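Local coordinates for protein protease Do-like 2, chloroplastic (Arabidopsis thaliana, PDB 4FLN) that acts as a chloroplast serine protease that makes the primary cut in the photodamaged D1 protein of plant photosystem II, at residues V51-Y62 with H91-K102; P146-V154 with V166-I174. One frame throughout, in Å; residues are numbered along the deposited sequence.

Contact 1: residues V51-Y62 with H91-K102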
loop_
_atom_site.group_PDB
_atom_site.type_symbol
_atom_site.label_atom_id
_atom_site.label_comp_id
_atom_site.label_asym_id
_atom_site.label_seq_id
_atom_site.Cartn_x
_atom_site.Cartn_y
_atom_site.Cartn_z
ATOM N N VAL B 51 -3.044 -15.766 -37.880
ATOM C CA VAL B 51 -2.929 -14.385 -38.330
ATOM C C VAL B 51 -2.854 -13.432 -37.138
ATOM O O VAL B 51 -3.432 -13.701 -36.086
ATOM C CB VAL B 51 -4.143 -14.018 -39.217
ATOM C CG1 VAL B 51 -4.432 -12.538 -39.163
ATOM C CG2 VAL B 51 -3.932 -14.492 -40.646
ATOM N N LYS B 52 -2.131 -12.328 -37.294
ATOM C CA LYS B 52 -2.098 -11.301 -36.260
ATOM C C LYS B 52 -3.178 -10.253 -36.538
ATOM O O LYS B 52 -3.449 -9.913 -37.695
ATOM C CB LYS B 52 -0.710 -10.656 -36.160
ATOM C CG LYS B 52 -0.586 -9.612 -35.044
ATOM C CD LYS B 52 0.867 -9.257 -34.745
ATOM C CE LYS B 52 0.975 -8.360 -33.512
ATOM N NZ LYS B 52 2.355 -8.278 -32.942
ATOM N N VAL B 53 -3.801 -9.753 -35.477
ATOM C CA VAL B 53 -4.955 -8.869 -35.618
ATOM C C VAL B 53 -4.691 -7.493 -35.051
ATOM O O VAL B 53 -4.430 -7.349 -33.857
ATOM C CB VAL B 53 -6.193 -9.438 -34.884
ATOM C CG1 VAL B 53 -7.334 -8.445 -34.910
ATOM C CG2 VAL B 53 -6.615 -10.764 -35.494
ATOM N N TYR B 54 -4.766 -6.480 -35.906
ATOM C CA TYR B 54 -4.672 -5.098 -35.447
ATOM C C TYR B 54 -6.048 -4.460 -35.506
ATOM O O TYR B 54 -6.741 -4.538 -36.527
ATOM C CB TYR B 54 -3.706 -4.292 -36.308
ATOM C CG TYR B 54 -2.312 -4.856 -36.387
ATOM C CD1 TYR B 54 -1.264 -4.264 -35.701
ATOM C CD2 TYR B 54 -2.039 -5.974 -37.159
ATOM C CE1 TYR B 54 0.021 -4.775 -35.782
ATOM C CE2 TYR B 54 -0.760 -6.494 -37.243
ATOM C CZ TYR B 54 0.267 -5.890 -36.556
ATOM O OH TYR B 54 1.543 -6.405 -36.641
ATOM N N CYS B 55 -6.437 -3.830 -34.405
ATOM C CA CYS B 55 -7.750 -3.212 -34.310
ATOM C C CYS B 55 -7.732 -1.889 -33.560
ATOM O O CYS B 55 -7.165 -1.780 -32.472
ATOM C CB CYS B 55 -8.741 -4.163 -33.643
ATOM S SG CYS B 55 -10.290 -3.376 -33.166
ATOM N N THR B 56 -8.376 -0.888 -34.149
ATOM C CA THR B 56 -8.511 0.417 -33.522
ATOM C C THR B 56 -9.845 0.482 -32.797
ATOM O O THR B 56 -10.880 0.171 -33.374
ATOM C CB THR B 56 -8.418 1.528 -34.568
ATOM O OG1 THR B 56 -7.105 1.520 -35.141
ATOM C CG2 THR B 56 -8.668 2.874 -33.939
ATOM N N HIS B 57 -9.816 0.883 -31.530
ATOM C CA HIS B 57 -11.007 0.844 -30.685
ATOM C C HIS B 57 -11.513 2.222 -30.301
ATOM O O HIS B 57 -10.818 2.969 -29.618
ATOM C CB HIS B 57 -10.723 0.055 -29.402
ATOM C CG HIS B 57 -10.325 -1.367 -29.645
ATOM N ND1 HIS B 57 -11.239 -2.396 -29.704
ATOM C CD2 HIS B 57 -9.112 -1.927 -29.860
ATOM C CE1 HIS B 57 -10.605 -3.529 -29.940
ATOM N NE2 HIS B 57 -9.314 -3.272 -30.039
ATOM N N THR B 58 -12.721 2.566 -30.737
ATOM C CA THR B 58 -13.388 3.731 -30.175
ATOM C C THR B 58 -14.641 3.309 -29.438
ATOM O O THR B 58 -15.658 3.016 -30.055
ATOM C CB THR B 58 -13.804 4.728 -31.261
ATOM O OG1 THR B 58 -12.720 4.926 -32.179
ATOM C CG2 THR B 58 -14.204 6.054 -30.626
ATOM N N ALA B 59 -14.580 3.324 -28.115
ATOM C CA ALA B 59 -15.739 3.007 -27.302
ATOM C C ALA B 59 -16.488 4.288 -26.977
ATOM O O ALA B 59 -15.905 5.366 -27.015
ATOM C CB ALA B 59 -15.310 2.307 -26.032
ATOM N N PRO B 60 -17.789 4.177 -26.672
ATOM C CA PRO B 60 -18.559 5.326 -26.190
ATOM C C PRO B 60 -18.301 5.535 -24.708
ATOM O O PRO B 60 -18.008 4.574 -24.006
ATOM C CB PRO B 60 -19.999 4.871 -26.395
ATOM C CG PRO B 60 -19.939 3.410 -26.155
ATOM C CD PRO B 60 -18.599 2.947 -26.685
ATOM N N ASP B 61 -18.413 6.767 -24.236
ATOM C CA ASP B 61 -18.348 7.037 -22.811
ATOM C C ASP B 61 -19.777 6.914 -22.290
ATOM O O ASP B 61 -20.684 7.519 -22.845
ATOM C CB ASP B 61 -17.800 8.449 -22.589
ATOM C CG ASP B 61 -17.751 8.851 -21.121
ATOM O OD1 ASP B 61 -16.651 8.820 -20.532
ATOM O OD2 ASP B 61 -18.804 9.226 -20.557
ATOM N N TYR B 62 -20.001 6.112 -21.254
ATOM C CA TYR B 62 -21.357 5.968 -20.707
ATOM C C TYR B 62 -21.744 7.087 -19.742
ATOM O O TYR B 62 -22.905 7.515 -19.689
ATOM C CB TYR B 62 -21.543 4.589 -20.072
ATOM C CG TYR B 62 -21.265 3.489 -21.059
ATOM C CD1 TYR B 62 -22.291 2.899 -21.781
ATOM C CD2 TYR B 62 -19.966 3.072 -21.304
ATOM C CE1 TYR B 62 -22.032 1.906 -22.703
ATOM C CE2 TYR B 62 -19.697 2.082 -22.221
ATOM C CZ TYR B 62 -20.732 1.505 -22.919
ATOM O OH TYR B 62 -20.455 0.517 -23.827
ATOM N N HIS B 91 -13.720 -9.688 -28.417
ATOM C CA HIS B 91 -13.083 -8.585 -27.703
ATOM C C HIS B 91 -11.888 -8.019 -28.474
ATOM O O HIS B 91 -11.511 -6.861 -28.285
ATOM C CB HIS B 91 -12.716 -8.968 -26.261
ATOM C CG HIS B 91 -11.392 -9.663 -26.122
ATOM N ND1 HIS B 91 -11.277 -10.975 -25.714
ATOM C CD2 HIS B 91 -10.126 -9.218 -26.310
ATOM C CE1 HIS B 91 -10.000 -11.309 -25.666
ATOM N NE2 HIS B 91 -9.279 -10.260 -26.018
ATOM N N CYS B 92 -11.310 -8.816 -29.363
ATOM C CA CYS B 92 -10.244 -8.310 -30.230
ATOM C C CYS B 92 -10.747 -7.200 -31.162
ATOM O O CYS B 92 -10.096 -6.174 -31.308
ATOM C CB CYS B 92 -9.594 -9.441 -31.049
ATOM S SG CYS B 92 -8.825 -10.741 -30.061
ATOM N N VAL B 93 -11.890 -7.433 -31.803
ATOM C CA VAL B 93 -12.475 -6.494 -32.755
ATOM C C VAL B 93 -13.564 -5.619 -32.146
ATOM O O VAL B 93 -14.247 -4.886 -32.854
ATOM C CB VAL B 93 -13.065 -7.219 -33.965
ATOM C CG1 VAL B 93 -11.963 -7.864 -34.784
ATOM C CG2 VAL B 93 -14.093 -8.245 -33.511
ATOM N N GLU B 94 -13.757 -5.730 -30.841
ATOM C CA GLU B 94 -14.790 -4.964 -30.159
ATOM C C GLU B 94 -14.722 -3.462 -30.480
ATOM O O GLU B 94 -13.640 -2.878 -30.517
ATOM C CB GLU B 94 -14.687 -5.205 -28.655
ATOM C CG GLU B 94 -15.077 -4.024 -27.805
ATOM C CD GLU B 94 -15.103 -4.368 -26.326
ATOM O OE1 GLU B 94 -14.726 -3.501 -25.500
ATOM O OE2 GLU B 94 -15.506 -5.506 -25.995
ATOM N N HIS B 95 -15.888 -2.858 -30.716
ATOM C CA HIS B 95 -16.009 -1.442 -31.096
ATOM C C HIS B 95 -15.054 -1.060 -32.223
ATOM O O HIS B 95 -14.394 -0.021 -32.161
ATOM C CB HIS B 95 -15.767 -0.512 -29.902
ATOM C CG HIS B 95 -16.807 -0.601 -28.831
ATOM N ND1 HIS B 95 -16.555 -1.152 -27.593
ATOM C CD2 HIS B 95 -18.101 -0.198 -28.806
ATOM C CE1 HIS B 95 -17.648 -1.087 -26.852
ATOM N NE2 HIS B 95 -18.600 -0.512 -27.564
ATOM N N ASP B 96 -14.999 -1.880 -33.264
ATOM C CA ASP B 96 -13.973 -1.706 -34.279
ATOM C C ASP B 96 -14.169 -0.444 -35.115
ATOM O O ASP B 96 -15.195 -0.264 -35.769
ATOM C CB ASP B 96 -13.903 -2.947 -35.185
ATOM C CG ASP B 96 -15.148 -3.129 -36.039
ATOM O OD1 ASP B 96 -16.225 -3.416 -35.472
ATOM O OD2 ASP B 96 -15.045 -2.998 -37.282
ATOM N N THR B 97 -13.171 0.432 -35.081
ATOM C CA THR B 97 -13.108 1.555 -36.005
ATOM C C THR B 97 -12.559 1.052 -37.330
ATOM O O THR B 97 -13.086 1.351 -38.401
ATOM C CB THR B 97 -12.200 2.658 -35.473
ATOM O OG1 THR B 97 -12.795 3.240 -34.306
ATOM C CG2 THR B 97 -12.002 3.725 -36.526
ATOM N N GLN B 98 -11.482 0.282 -37.235
ATOM C CA GLN B 98 -10.930 -0.426 -38.377
ATOM C C GLN B 98 -10.197 -1.677 -37.886
ATOM O O GLN B 98 -9.726 -1.740 -36.742
ATOM C CB GLN B 98 -9.996 0.473 -39.189
ATOM C CG GLN B 98 -8.776 0.946 -38.427
ATOM C CD GLN B 98 -7.862 1.813 -39.265
ATOM O OE1 GLN B 98 -6.657 1.867 -39.025
ATOM N NE2 GLN B 98 -8.429 2.503 -40.251
ATOM N N VAL B 99 -10.113 -2.673 -38.755
ATOM C CA VAL B 99 -9.521 -3.936 -38.387
ATOM C C VAL B 99 -8.593 -4.403 -39.496
ATOM O O VAL B 99 -8.979 -4.474 -40.673
ATOM C CB VAL B 99 -10.609 -4.981 -38.111
ATOM C CG1 VAL B 99 -9.984 -6.335 -37.800
ATOM C CG2 VAL B 99 -11.495 -4.515 -36.966
ATOM N N LYS B 100 -7.358 -4.704 -39.114
ATOM C CA LYS B 100 -6.331 -5.057 -40.081
ATOM C C LYS B 100 -5.678 -6.366 -39.670
ATOM O O LYS B 100 -5.513 -6.648 -38.485
ATOM C CB LYS B 100 -5.283 -3.942 -40.161
ATOM C CG LYS B 100 -5.713 -2.644 -39.473
ATOM C CD LYS B 100 -4.533 -1.922 -38.825
ATOM C CE LYS B 100 -4.986 -0.736 -37.977
ATOM N NZ LYS B 100 -3.862 -0.128 -37.198
ATOM N N VAL B 101 -5.307 -7.176 -40.646
ATOM C CA VAL B 101 -4.696 -8.457 -40.332
ATOM C C VAL B 101 -3.411 -8.679 -41.119
ATOM O O VAL B 101 -3.266 -8.212 -42.250
ATOM C CB VAL B 101 -5.668 -9.616 -40.579
ATOM C CG1 VAL B 101 -6.793 -9.568 -39.566
ATOM C CG2 VAL B 101 -6.211 -9.554 -41.998
ATOM N N LYS B 102 -2.477 -9.396 -40.513
ATOM C CA LYS B 102 -1.169 -9.574 -41.116
ATOM C C LYS B 102 -0.826 -11.056 -41.164
ATOM O O LYS B 102 -0.884 -11.748 -40.153
ATOM C CB LYS B 102 -0.120 -8.783 -40.327
ATOM C CG LYS B 102 1.245 -8.676 -40.980
ATOM C CD LYS B 102 2.132 -7.710 -40.198
ATOM C CE LYS B 102 3.558 -7.637 -40.750
ATOM N NZ LYS B 102 4.375 -8.845 -40.416
#

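Contact 2: residues P146-V154 with V166-I174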
loop_
_atom_site.group_PDB
_atom_site.type_symbol
_atom_site.label_atom_id
_atom_site.label_comp_id
_atom_site.label_asym_id
_atom_site.label_seq_id
_atom_site.Cartn_x
_atom_site.Cartn_y
_atom_site.Cartn_z
ATOM N N PRO B 146 -11.528 -32.671 -26.812
ATOM C CA PRO B 146 -10.410 -33.407 -26.207
ATOM C C PRO B 146 -10.776 -34.127 -24.916
ATOM O O PRO B 146 -11.858 -33.914 -24.370
ATOM C CB PRO B 146 -9.391 -32.304 -25.902
ATOM C CG PRO B 146 -10.201 -31.080 -25.771
ATOM C CD PRO B 146 -11.302 -31.216 -26.767
ATOM N N ARG B 147 -9.879 -34.994 -24.455
ATOM C CA ARG B 147 -10.027 -35.624 -23.155
ATOM C C ARG B 147 -8.982 -35.043 -22.213
ATOM O O ARG B 147 -7.954 -34.529 -22.652
ATOM C CB ARG B 147 -9.908 -37.147 -23.257
ATOM C CG ARG B 147 -10.979 -37.758 -24.154
ATOM C CD ARG B 147 -11.128 -39.273 -24.017
ATOM N NE ARG B 147 -12.448 -39.700 -24.491
ATOM C CZ ARG B 147 -13.513 -39.869 -23.707
ATOM N NH1 ARG B 147 -13.418 -39.672 -22.396
ATOM N NH2 ARG B 147 -14.676 -40.241 -24.231
ATOM N N LEU B 148 -9.271 -35.075 -20.919
ATOM C CA LEU B 148 -8.315 -34.610 -19.931
ATOM C C LEU B 148 -6.952 -35.248 -20.157
ATOM O O LEU B 148 -6.842 -36.458 -20.356
ATOM C CB LEU B 148 -8.795 -34.933 -18.520
ATOM C CG LEU B 148 -10.017 -34.180 -17.993
ATOM C CD1 LEU B 148 -10.248 -34.536 -16.534
ATOM C CD2 LEU B 148 -9.862 -32.667 -18.159
ATOM N N GLN B 149 -5.921 -34.410 -20.122
ATOM C CA GLN B 149 -4.530 -34.828 -20.288
ATOM C C GLN B 149 -4.092 -34.881 -21.741
ATOM O O GLN B 149 -2.922 -35.073 -22.032
ATOM C CB GLN B 149 -4.270 -36.161 -19.595
ATOM C CG GLN B 149 -2.802 -36.523 -19.519
ATOM C CD GLN B 149 -2.517 -37.536 -18.438
ATOM O OE1 GLN B 149 -3.437 -38.065 -17.809
ATOM N NE2 GLN B 149 -1.241 -37.806 -18.206
ATOM N N ASP B 150 -5.029 -34.698 -22.660
ATOM C CA ASP B 150 -4.669 -34.548 -24.064
ATOM C C ASP B 150 -3.684 -33.386 -24.221
ATOM O O ASP B 150 -3.836 -32.324 -23.607
ATOM C CB ASP B 150 -5.914 -34.306 -24.918
ATOM C CG ASP B 150 -6.578 -35.598 -25.371
ATOM O OD1 ASP B 150 -6.405 -36.635 -24.696
ATOM O OD2 ASP B 150 -7.271 -35.574 -26.414
ATOM N N SER B 151 -2.661 -33.596 -25.030
ATOM C CA SER B 151 -1.681 -32.558 -25.282
ATOM C C SER B 151 -2.337 -31.415 -26.052
ATOM O O SER B 151 -3.110 -31.656 -26.976
ATOM C CB SER B 151 -0.518 -33.138 -26.084
ATOM O OG SER B 151 0.489 -32.168 -26.281
ATOM N N VAL B 152 -2.044 -30.174 -25.665
ATOM C CA VAL B 152 -2.534 -29.011 -26.405
ATOM C C VAL B 152 -1.411 -28.012 -26.675
ATOM O O VAL B 152 -0.512 -27.842 -25.854
ATOM C CB VAL B 152 -3.653 -28.269 -25.647
ATOM C CG1 VAL B 152 -4.354 -27.278 -26.576
ATOM C CG2 VAL B 152 -4.648 -29.239 -25.104
ATOM N N THR B 153 -1.448 -27.360 -27.829
ATOM C CA THR B 153 -0.593 -26.201 -28.041
ATOM C C THR B 153 -1.447 -25.033 -28.507
ATOM O O THR B 153 -2.355 -25.196 -29.329
ATOM C CB THR B 153 0.571 -26.438 -29.049
ATOM O OG1 THR B 153 0.060 -26.455 -30.384
ATOM C CG2 THR B 153 1.287 -27.738 -28.772
ATOM N N VAL B 154 -1.152 -23.861 -27.953
ATOM C CA VAL B 154 -1.820 -22.624 -28.308
ATOM C C VAL B 154 -0.865 -21.808 -29.166
ATOM O O VAL B 154 0.302 -21.654 -28.814
ATOM C CB VAL B 154 -2.178 -21.847 -27.034
ATOM C CG1 VAL B 154 -2.435 -20.370 -27.321
ATOM C CG2 VAL B 154 -3.357 -22.497 -26.340
ATOM N N VAL B 166 4.267 -19.979 -29.215
ATOM C CA VAL B 166 3.637 -21.284 -29.010
ATOM C C VAL B 166 3.745 -21.716 -27.547
ATOM O O VAL B 166 4.782 -21.528 -26.915
ATOM C CB VAL B 166 4.326 -22.373 -29.867
ATOM C CG1 VAL B 166 3.700 -23.730 -29.619
ATOM C CG2 VAL B 166 4.240 -22.026 -31.332
ATOM N N THR B 167 2.680 -22.289 -27.001
ATOM C CA THR B 167 2.778 -22.907 -25.683
ATOM C C THR B 167 2.104 -24.269 -25.682
ATOM O O THR B 167 1.082 -24.471 -26.328
ATOM C CB THR B 167 2.247 -22.007 -24.513
ATOM O OG1 THR B 167 0.904 -21.588 -24.771
ATOM C CG2 THR B 167 3.119 -20.775 -24.334
ATOM N N LYS B 168 2.706 -25.201 -24.959
ATOM C CA LYS B 168 2.240 -26.582 -24.912
ATOM C C LYS B 168 1.964 -26.960 -23.456
ATOM O O LYS B 168 2.616 -26.460 -22.541
ATOM C CB LYS B 168 3.279 -27.513 -25.550
ATOM C CG LYS B 168 2.914 -28.975 -25.543
ATOM C CD LYS B 168 3.888 -29.797 -26.384
ATOM C CE LYS B 168 3.948 -31.249 -25.905
ATOM N NZ LYS B 168 3.782 -32.247 -27.009
ATOM N N GLY B 169 0.986 -27.834 -23.259
ATOM C CA GLY B 169 0.498 -28.210 -21.944
ATOM C C GLY B 169 -0.474 -29.349 -22.147
ATOM O O GLY B 169 -0.439 -30.004 -23.189
ATOM N N VAL B 170 -1.330 -29.615 -21.168
ATOM C CA VAL B 170 -2.407 -30.572 -21.410
ATOM C C VAL B 170 -3.778 -29.935 -21.198
ATOM O O VAL B 170 -3.889 -28.822 -20.679
ATOM C CB VAL B 170 -2.279 -31.814 -20.493
ATOM C CG1 VAL B 170 -0.973 -32.503 -20.744
ATOM C CG2 VAL B 170 -2.401 -31.419 -19.012
ATOM N N VAL B 171 -4.830 -30.666 -21.535
ATOM C CA VAL B 171 -6.143 -30.189 -21.179
ATOM C C VAL B 171 -6.219 -30.558 -19.725
ATOM O O VAL B 171 -6.184 -31.733 -19.397
ATOM C CB VAL B 171 -7.242 -30.955 -21.926
ATOM C CG1 VAL B 171 -8.575 -30.760 -21.231
ATOM C CG2 VAL B 171 -7.317 -30.510 -23.384
ATOM N N SER B 172 -6.282 -29.560 -18.852
ATOM C CA SER B 172 -6.384 -29.819 -17.421
ATOM C C SER B 172 -7.811 -30.037 -16.950
ATOM O O SER B 172 -8.059 -30.874 -16.082
ATOM C CB SER B 172 -5.680 -28.737 -16.584
ATOM O OG SER B 172 -5.823 -27.451 -17.146
ATOM N N ARG B 173 -8.736 -29.252 -17.502
ATOM C CA ARG B 173 -10.112 -29.229 -17.014
ATOM C C ARG B 173 -11.136 -28.998 -18.118
ATOM O O ARG B 173 -10.964 -28.112 -18.961
ATOM C CB ARG B 173 -10.259 -28.131 -15.960
ATOM C CG ARG B 173 -11.314 -28.410 -14.913
ATOM C CD ARG B 173 -11.244 -27.412 -13.786
ATOM N NE ARG B 173 -12.059 -27.848 -12.662
ATOM C CZ ARG B 173 -12.555 -27.034 -11.735
ATOM N NH1 ARG B 173 -12.326 -25.726 -11.796
ATOM N NH2 ARG B 173 -13.289 -27.532 -10.750
ATOM N N ILE B 174 -12.208 -29.785 -18.101
ATOM C CA ILE B 174 -13.373 -29.514 -18.937
ATOM C C ILE B 174 -14.560 -29.183 -18.046
ATOM O O ILE B 174 -15.129 -30.057 -17.397
ATOM C CB ILE B 174 -13.727 -30.709 -19.830
ATOM C CG1 ILE B 174 -12.673 -30.889 -20.912
ATOM C CG2 ILE B 174 -15.067 -30.497 -20.491
ATOM C CD1 ILE B 174 -12.509 -32.315 -21.325
#

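Contact 1: residues V51-Y62 with H91-K102
The imidazole of His-57 reaches from strand 51-57 to the loop after the short helical turn that holds His-91, where ND1 donates to Glu-94 O at 2.6 Å, a bent bond (133°) with the carbonyl oxygen 22° out of the ring plane. Its CG lies beside the backbone N (chi1 -60°), which carries the ring to that loop and sets Cys-55 SG over one face, toward the rim; NE2 is held by Ser-74 of the next strand. Replacing His-57 by an alanine would probably leave Glu-94 O and Ser-74 OG without this partner and the loop less firmly tied to the strand. The ring of His-95 takes Ala-59 CA over one face in a CH-pi contact (CA to ring centroid 4.2 Å), while Pro-60 CD comes within 3.6 Å of His-95 NE2. Thr-58 OG1 hydrogen-bonds Thr-97 OG1 at 2.7 Å. Along the antiparallel ladder, Tyr-54 presents its ring edge to Lys-100 O, and Lys-100 CD packs on Tyr-54 CB (3.6 Å). At the far end Val-51 CG1 meets Val-101 CB at 3.5 Å. Pairing of first and fourth strands, the two ends of the sheet, closes the N-terminal six-stranded barrel of the chymotrypsin-like fold, beside the probable charge-relay histidine.

Contact 2: residues P146-V154 with V166-I174
A beta hairpin of the second protease barrel brings strand 151-154 against strand 166-174, with a type II turn, Arg-147 to Asp-150, leading into the first strand. Val-171 sits at the centre of the apolar contact: its CG2 packs on Val-152 CG2 at 3.4 Å and meets Pro-146 CB at 3.7 Å, the proline lying about perpendicular to it. Its CG1 stands anti to the backbone N (chi1 162°) and faces Leu-148 CD2 at 3.8 Å; Leu-148 CD2 also lies against Ile-174 CD1. The backbone of Val-171 is gripped at both ends, its O by Gln-149 N (2.8 Å) and its N by Asp-150 O. These antiparallel strands are the first two of a six-stranded barrel, and Val-152 touches Ala-204 and Ile-212 on later strands. Gly-169 exchanges two bonds with Val-152, but Val-152 N approaches Gly-169 O from 42° above the carbonyl plane. Thr-153 CG2 crosses the Lys-168 stem at a slant, 3.8 Å from its CB, and Lys-168 NZ bends round to a weak bond with Ser-151 OG (3.4 Å). Beyond Val-171, Ser-172 and Arg-173 form a classic bulge opposite Gln-190, and Arg-173 NH2 reaches Gly-160 O and Thr-163 O of a neighbouring subunit.

In the fold
Contact 1 and contact 2 lie in series along the chain, one in each of the two six-stranded antiparallel barrels of the protease domain. Their centres lie about 29 Å apart and their nearest atoms about 11 Å, so they do not meet directly. Both barrels have the strand order 1-2-3-6-5-4; contact 1 pairs the first and fourth strands of its barrel, whereas contact 2 joins the first and second of its own. The probable charge relay draws on both barrels: His-91 belongs to contact 1, and the side chain of Val-154 in contact 2 is about 7 Å from that of Ser-200. Contact 1 meets one neighbouring subunit of the hexamer, contact 2 two others.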